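Local atomic coordinates of regulatory protein MarR (Planctomyces limnophilus, PDB entry 3U2R), a protein that probably binds DNA as a MarR-type transcription factor, using a helix-turn-helix domain to regulate gene expression. Residues F42-Q47 with D87-V92. Numbering follows the deposited sequence.
Sequences FELSAQ and DDRGLV
Glu-43 and Arg-89 face each other with CA atoms 10.2 Å apart in the winged helix-turn-helix domain of this MarR-family protein: Glu-43 is the C-prime residue of the Schellman motif ending helix 18-40, and Arg-89 comes just before Gly-90, its counterpart after helix 78-88. The long side chain of Arg-89 spans that gap, bending at chi2 and chi3 to bring two N-H groups to successive backbone carbonyls. NH2 donates to Phe-42 O at 2.8 Å, approaching nearly head-on to that carbonyl (C=O...N 165°), while NH1 bonds Glu-43 O at 3.0 Å from above the carbonyl plane. Together they restrain the guanidinium's rotation, although both are bent at hydrogen (140° and 134°). Glu-43, with positive phi, turns the chain out of its helix; its carboxylate stays 5.4 Å from the guanidinium, OE2 to NH1, so any attraction is probably long-range. Gly-90 suits its place because positive phi favours glycine, and its N bonds Asp-87 O. Next to exposed Arg-89, buried Leu-44 and Leu-91 both pack on Leu-86 and Leu-115, joining the winged domain to helix 110-148. Leu-91 CD1 lies over one guanidinium face toward its rim, and Leu-44 CD2 comes obliquely within 4.1 Å of Arg-89 NH1.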
ATOM      1  N   PHE A  42     -25.584   3.103  14.515  1.00 53.57           N
ATOM      2  CA  PHE A  42     -26.913   3.495  14.094  1.00 52.55           C
ATOM      3  C   PHE A  42     -27.954   2.391  14.397  1.00 57.60           C
ATOM      4  O   PHE A  42     -29.119   2.502  13.987  1.00 54.89           O
ATOM      5  CB  PHE A  42     -26.898   3.833  12.620  1.00 51.87           C
ATOM      6  CG  PHE A  42     -26.029   5.033  12.301  1.00 54.81           C
ATOM      7  CD1 PHE A  42     -24.657   4.896  12.146  1.00 57.48           C
ATOM      8  CD2 PHE A  42     -26.562   6.319  12.296  1.00 57.45           C
ATOM      9  CE1 PHE A  42     -23.867   5.987  11.851  1.00 59.18           C
ATOM     10  CE2 PHE A  42     -25.771   7.414  11.984  1.00 59.67           C
ATOM     11  CZ  PHE A  42     -24.432   7.248  11.771  1.00 58.51           C
ATOM     12  N   GLU A  43     -27.537   1.373  15.177  1.00 54.99           N
ATOM     13  CA  GLU A  43     -28.291   0.209  15.527  1.00 55.68           C
ATOM     14  C   GLU A  43     -28.784  -0.520  14.263  1.00 56.74           C
ATOM     15  O   GLU A  43     -29.926  -0.942  14.160  1.00 54.18           O
ATOM     16  CB  GLU A  43     -29.416   0.568  16.498  1.00 59.53           C
ATOM     17  CG  GLU A  43     -28.897   1.045  17.855  1.00 80.81           C
ATOM     18  CD  GLU A  43     -29.381   0.255  19.058  1.00120.57           C
ATOM     19  OE1 GLU A  43     -28.533  -0.107  19.907  1.00124.49           O
ATOM     20  OE2 GLU A  43     -30.604  -0.002  19.156  1.00118.13           O
ATOM     21  N   LEU A  44     -27.871  -0.696  13.315  1.00 54.47           N
ATOM     22  CA  LEU A  44     -28.128  -1.413  12.073  1.00 51.03           C
ATOM     23  C   LEU A  44     -27.093  -2.450  11.830  1.00 51.56           C
ATOM     24  O   LEU A  44     -26.019  -2.389  12.390  1.00 51.83           O
ATOM     25  CB  LEU A  44     -28.080  -0.475  10.853  1.00 48.77           C
ATOM     26  CG  LEU A  44     -29.096   0.609  10.721  1.00 52.27           C
ATOM     27  CD1 LEU A  44     -28.701   1.546   9.558  1.00 50.42           C
ATOM     28  CD2 LEU A  44     -30.479   0.036  10.509  1.00 50.85           C
ATOM     29  N   SER A  45     -27.406  -3.352  10.919  1.00 49.76           N
ATOM     30  CA  SER A  45     -26.527  -4.336  10.313  1.00 48.72           C
ATOM     31  C   SER A  45     -26.354  -3.908   8.890  1.00 50.39           C
ATOM     32  O   SER A  45     -27.152  -3.112   8.360  1.00 46.68           O
ATOM     33  CB  SER A  45     -27.142  -5.727  10.366  1.00 53.67           C
ATOM     34  OG  SER A  45     -28.474  -5.682   9.858  1.00 57.99           O
ATOM     35  N   ALA A  46     -25.336  -4.464   8.250  1.00 49.80           N
ATOM     36  CA  ALA A  46     -25.064  -4.181   6.861  1.00 49.70           C
ATOM     37  C   ALA A  46     -26.230  -4.676   5.993  1.00 52.78           C
ATOM     38  O   ALA A  46     -26.549  -4.018   5.014  1.00 52.54           O
ATOM     39  CB  ALA A  46     -23.753  -4.839   6.427  1.00 51.34           C
ATOM     40  N   GLN A  47     -26.892  -5.793   6.381  1.00 50.98           N
ATOM     41  CA  GLN A  47     -28.013  -6.338   5.610  1.00 50.29           C
ATOM     42  C   GLN A  47     -29.204  -5.379   5.696  1.00 49.45           C
ATOM     43  O   GLN A  47     -29.926  -5.239   4.714  1.00 45.61           O
ATOM     44  CB  GLN A  47     -28.404  -7.763   6.054  1.00 53.13           C
ATOM     45  CG  GLN A  47     -29.161  -8.506   4.979  1.00 64.02           C
ATOM     46  CD  GLN A  47     -29.402  -9.977   5.302  1.00 87.20           C
ATOM     47  OE1 GLN A  47     -29.750 -10.355   6.436  1.00 82.18           O
ATOM     48  NE2 GLN A  47     -29.271 -10.845   4.296  1.00 73.18           N
ATOM     49  N   ASP A  87     -39.282  -1.450  10.386  1.00 47.33           N
ATOM     50  CA  ASP A  87     -40.709  -0.980  10.555  1.00 46.03           C
ATOM     51  C   ASP A  87     -40.928  -0.397  11.933  1.00 53.65           C
ATOM     52  O   ASP A  87     -41.519   0.682  12.046  1.00 55.26           O
ATOM     53  CB  ASP A  87     -41.679  -2.134  10.375  1.00 49.84           C
ATOM     54  CG  ASP A  87     -43.083  -1.712   9.951  1.00 60.14           C
ATOM     55  OD1 ASP A  87     -43.562  -0.693  10.434  1.00 57.94           O
ATOM     56  OD2 ASP A  87     -43.701  -2.425   9.147  1.00 70.01           O
ATOM     57  N   ASP A  88     -40.389  -1.034  12.996  1.00 49.66           N
ATOM     58  CA  ASP A  88     -40.619  -0.486  14.335  1.00 50.26           C
ATOM     59  C   ASP A  88     -39.963   0.857  14.492  1.00 53.91           C
ATOM     60  O   ASP A  88     -40.471   1.687  15.216  1.00 52.39           O
ATOM     61  CB  ASP A  88     -40.110  -1.444  15.425  1.00 54.29           C
ATOM     62  CG  ASP A  88     -40.888  -2.741  15.488  1.00 69.20           C
ATOM     63  OD1 ASP A  88     -42.097  -2.740  15.100  1.00 69.29           O
ATOM     64  OD2 ASP A  88     -40.300  -3.760  15.906  1.00 82.31           O
ATOM     65  N   ARG A  89     -38.818   1.062  13.817  1.00 53.17           N
ATOM     66  CA  ARG A  89     -38.105   2.327  13.845  1.00 52.54           C
ATOM     67  C   ARG A  89     -38.741   3.403  12.906  1.00 53.88           C
ATOM     68  O   ARG A  89     -38.220   4.518  12.834  1.00 53.78           O
ATOM     69  CB  ARG A  89     -36.649   2.127  13.421  1.00 55.22           C
ATOM     70  CG  ARG A  89     -35.845   1.072  14.208  1.00 74.90           C
ATOM     71  CD  ARG A  89     -34.822   1.636  15.162  1.00 78.29           C
ATOM     72  NE  ARG A  89     -33.829   2.539  14.559  1.00 64.37           N
ATOM     73  CZ  ARG A  89     -32.616   2.213  14.113  1.00 73.80           C
ATOM     74  NH1 ARG A  89     -32.207   0.942  14.123  1.00 62.20           N
ATOM     75  NH2 ARG A  89     -31.802   3.152  13.646  1.00 60.95           N
ATOM     76  N   GLY A  90     -39.828   3.089  12.200  1.00 48.62           N
ATOM     77  CA  GLY A  90     -40.469   4.042  11.285  1.00 45.32           C
ATOM     78  C   GLY A  90     -39.605   4.275  10.049  1.00 46.91           C
ATOM     79  O   GLY A  90     -39.715   5.291   9.395  1.00 45.24           O
ATOM     80  N   LEU A  91     -38.666   3.371   9.738  1.00 46.07           N
ATOM     81  CA  LEU A  91     -37.751   3.598   8.608  1.00 43.84           C
ATOM     82  C   LEU A  91     -38.306   3.053   7.284  1.00 47.94           C
ATOM     83  O   LEU A  91     -37.822   3.449   6.213  1.00 46.75           O
ATOM     84  CB  LEU A  91     -36.377   2.970   8.897  1.00 43.36           C
ATOM     85  CG  LEU A  91     -35.636   3.549  10.082  1.00 47.27           C
ATOM     86  CD1 LEU A  91     -34.414   2.736  10.325  1.00 47.70           C
ATOM     87  CD2 LEU A  91     -35.241   5.033   9.877  1.00 47.79           C
ATOM     88  N   VAL A  92     -39.245   2.103   7.364  1.00 45.15           N
ATOM     89  CA  VAL A  92     -39.914   1.495   6.217  1.00 44.44           C
ATOM     90  C   VAL A  92     -41.404   1.395   6.497  1.00 48.67           C
ATOM     91  O   VAL A  92     -41.790   1.470   7.644  1.00 49.10           O
ATOM     92  CB  VAL A  92     -39.359   0.140   5.851  1.00 47.39           C
ATOM     93  CG1 VAL A  92     -37.879   0.221   5.557  1.00 46.67           C
ATOM     94  CG2 VAL A  92     -39.679  -0.901   6.929  1.00 48.69           C
TER